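Local coordinates for glutathione peroxidase-like protein (Trypanosoma brucei, PDB 3DWV), which probably reduces hydroperoxides with electrons from tryparedoxin, as a glutathione peroxidase-type enzyme with a thioredoxin-like fold, at residues S21-S25 with I26-E30. The protein carries 1 engineered substitution. Residues are numbered along the deposited sequence; the frame is centred on the assembly and turned at random.
Sequences SAASS and IFDFE
An ST turn at Ser25 leads into the single 3-10 turn 26-28 near the N-terminus of the chain, and Asp28, three residues on, reaches back to the chain that enters it: a compact example of how one serine and one acidic side chain close a short turn. The serine hydroxyl is placed between its own backbone N and carbonyl carbon (chi1 85°), which brings OG over the start of the turn, where it accepts the bond from Phe27 N at 3.1 Å. The backbone bond from Asp28 N to Ser25 O, 3.3 Å, is the i+3 bond of the 3-10 turn. The carboxylate of Asp28 reaches back to accept amides of the residues before the turn. With CG anti to the carbonyl carbon (chi1 -72°), the group leans toward them, and OD2 receives Ser24 N nearly along its C-O axis at 3.0 Å, in an almost straight bond (167°); Ser25 N adds a weak one to the same oxygen. A water bridges the hydroxyls of Ser24 and Ser25, 2.8 Å from Ser25 OG, and gives a further weak bond to OD2. Phe29 packs against both the carbonyl oxygen of Ser25, which lies at its ring edge with CE2 3.3 Å from Ser25 O, and Ala23, whose CB is 3.7 Å from CZ. The N-terminal segment packs along helix 128-136, with Ala23 and Phe29 touching Tyr132 and Ile26 touching Leu129. Ser25 OG accepting Phe27 N makes the ST turn, and the bonds from Ser24 N and, weakly, Ser25 N to Asp28 OD2 recall at most half of a capping box.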
ATOM      1  N   SER A  21       6.056 -18.284   8.981  1.00 21.74           N
ATOM      2  CA  SER A  21       5.717 -19.534   8.303  1.00 27.47           C
ATOM      3  C   SER A  21       4.260 -19.910   8.502  1.00 31.36           C
ATOM      4  O   SER A  21       3.624 -20.737   7.838  1.00 46.76           O
ATOM      5  CB  SER A  21       6.607 -20.679   8.814  1.00 36.54           C
ATOM      6  OG  SER A  21       6.472 -20.913  10.213  1.00 46.19           O
ATOM      7  N   ALA A  22       3.590 -19.304   9.495  1.00 32.28           N
ATOM      8  CA  ALA A  22       2.183 -19.732   9.537  1.00 37.45           C
ATOM      9  C   ALA A  22       1.298 -18.624   8.980  1.00 34.82           C
ATOM     10  O   ALA A  22       0.071 -18.819   8.850  1.00 41.76           O
ATOM     11  CB  ALA A  22       1.840 -20.176  10.947  1.00 44.63           C
ATOM     12  N   ALA A  23       1.894 -17.483   8.607  1.00 29.78           N
ATOM     13  CA  ALA A  23       1.052 -16.434   8.024  1.00 25.84           C
ATOM     14  C   ALA A  23       0.220 -16.895   6.833  1.00 21.70           C
ATOM     15  O   ALA A  23       0.690 -17.549   5.906  1.00 28.93           O
ATOM     16  CB  ALA A  23       1.908 -15.262   7.545  1.00 25.85           C
ATOM     17  N   SER A  24      -1.057 -16.541   6.817  1.00 23.12           N
ATOM     18  CA  SER A  24      -1.925 -16.986   5.744  1.00 21.14           C
ATOM     19  C   SER A  24      -2.841 -15.860   5.246  1.00 20.37           C
ATOM     20  O   SER A  24      -3.617 -16.062   4.315  1.00 19.00           O
ATOM     21  CB  SER A  24      -2.796 -18.157   6.215  1.00 22.22           C
ATOM     22  OG  SER A  24      -3.721 -17.720   7.208  1.00 24.84           O
ATOM     23  N   SER A  25      -2.743 -14.696   5.909  1.00 18.49           N
ATOM     24  CA  SER A  25      -3.483 -13.524   5.430  1.00 17.32           C
ATOM     25  C   SER A  25      -2.900 -12.245   6.035  1.00 13.64           C
ATOM     26  O   SER A  25      -2.145 -12.349   6.996  1.00 15.61           O
ATOM     27  CB  SER A  25      -4.976 -13.581   5.733  1.00 17.35           C
ATOM     28  OG  SER A  25      -5.321 -13.126   7.011  1.00 19.11           O
ATOM     29  N   ILE A  26      -3.301 -11.087   5.493  1.00 13.31           N
ATOM     30  CA  ILE A  26      -2.778  -9.845   6.125  1.00 11.30           C
ATOM     31  C   ILE A  26      -3.250  -9.665   7.545  1.00 10.92           C
ATOM     32  O   ILE A  26      -2.706  -8.900   8.346  1.00 12.73           O
ATOM     33  CB  ILE A  26      -3.239  -8.626   5.296  1.00 12.25           C
ATOM     34  CG1 ILE A  26      -4.767  -8.449   5.256  1.00 12.88           C
ATOM     35  CG2 ILE A  26      -2.632  -8.664   3.900  1.00 11.21           C
ATOM     36  CD1 ILE A  26      -5.189  -7.109   4.692  1.00 12.02           C
ATOM     37  N   PHE A  27      -4.335 -10.333   7.913  1.00 12.75           N
ATOM     38  CA  PHE A  27      -4.992 -10.080   9.216  1.00 14.54           C
ATOM     39  C   PHE A  27      -4.183 -10.697  10.344  1.00 14.40           C
ATOM     40  O   PHE A  27      -4.571 -10.584  11.519  1.00 14.95           O
ATOM     41  CB  PHE A  27      -6.441 -10.613   9.213  1.00 15.47           C
ATOM     42  CG  PHE A  27      -7.261  -9.941   8.108  1.00 16.02           C
ATOM     43  CD1 PHE A  27      -7.469  -8.577   8.121  1.00 17.68           C
ATOM     44  CD2 PHE A  27      -7.793 -10.694   7.077  1.00 18.63           C
ATOM     45  CE1 PHE A  27      -8.208  -7.960   7.124  1.00 13.24           C
ATOM     46  CE2 PHE A  27      -8.543 -10.099   6.081  1.00 17.09           C
ATOM     47  CZ  PHE A  27      -8.738  -8.738   6.111  1.00 19.18           C
ATOM     48  N   ASP A  28      -3.095 -11.373   9.996  1.00 13.84           N
ATOM     49  CA  ASP A  28      -2.175 -11.920  10.986  1.00 13.72           C
ATOM     50  C   ASP A  28      -1.189 -10.850  11.500  1.00 12.15           C
ATOM     51  O   ASP A  28      -0.341 -11.223  12.316  1.00 13.51           O
ATOM     52  CB  ASP A  28      -1.397 -13.126  10.428  1.00 15.08           C
ATOM     53  CG  ASP A  28      -2.201 -14.394  10.252  1.00 16.43           C
ATOM     54  OD1 ASP A  28      -3.044 -14.712  11.116  1.00 27.23           O
ATOM     55  OD2 ASP A  28      -1.968 -15.120   9.256  1.00 27.07           O
ATOM     56  N   PHE A  29      -1.276  -9.611  11.001  1.00 12.01           N
ATOM     57  CA  PHE A  29      -0.249  -8.602  11.218  1.00 12.15           C
ATOM     58  C   PHE A  29      -0.770  -7.400  11.987  1.00 13.25           C
ATOM     59  O   PHE A  29      -1.946  -7.059  11.851  1.00 16.20           O
ATOM     60  CB  PHE A  29       0.372  -8.176   9.861  1.00 11.70           C
ATOM     61  CG  PHE A  29       1.004  -9.358   9.147  1.00 12.72           C
ATOM     62  CD1 PHE A  29       2.338  -9.662   9.394  1.00 12.92           C
ATOM     63  CD2 PHE A  29       0.311 -10.178   8.253  1.00 14.11           C
ATOM     64  CE1 PHE A  29       2.963 -10.745   8.806  1.00 13.62           C
ATOM     65  CE2 PHE A  29       0.912 -11.278   7.647  1.00 11.46           C
ATOM     66  CZ  PHE A  29       2.255 -11.584   7.938  1.00 13.60           C
ATOM     67  N   GLU A  30       0.140  -6.826  12.802  1.00 12.10           N
ATOM     68  CA  GLU A  30      -0.154  -5.673  13.646  1.00 12.31           C
ATOM     69  C   GLU A  30      -0.144  -4.375  12.872  1.00 12.85           C
ATOM     70  O   GLU A  30       0.872  -4.135  12.164  1.00 12.60           O
ATOM     71  CB  GLU A  30       0.913  -5.548  14.762  1.00 14.74           C
ATOM     72  CG  GLU A  30       0.530  -4.466  15.757  1.00 17.13           C
ATOM     73  CD  GLU A  30       1.355  -4.530  17.040  1.00 18.33           C
ATOM     74  OE1 GLU A  30       2.487  -5.052  16.949  1.00 17.74           O
ATOM     75  OE2 GLU A  30       0.904  -4.065  18.113  1.00 20.87           O
TER
HETATM   76  O   HOH W   1      -5.099 -15.370   8.689  1.00 22.00           O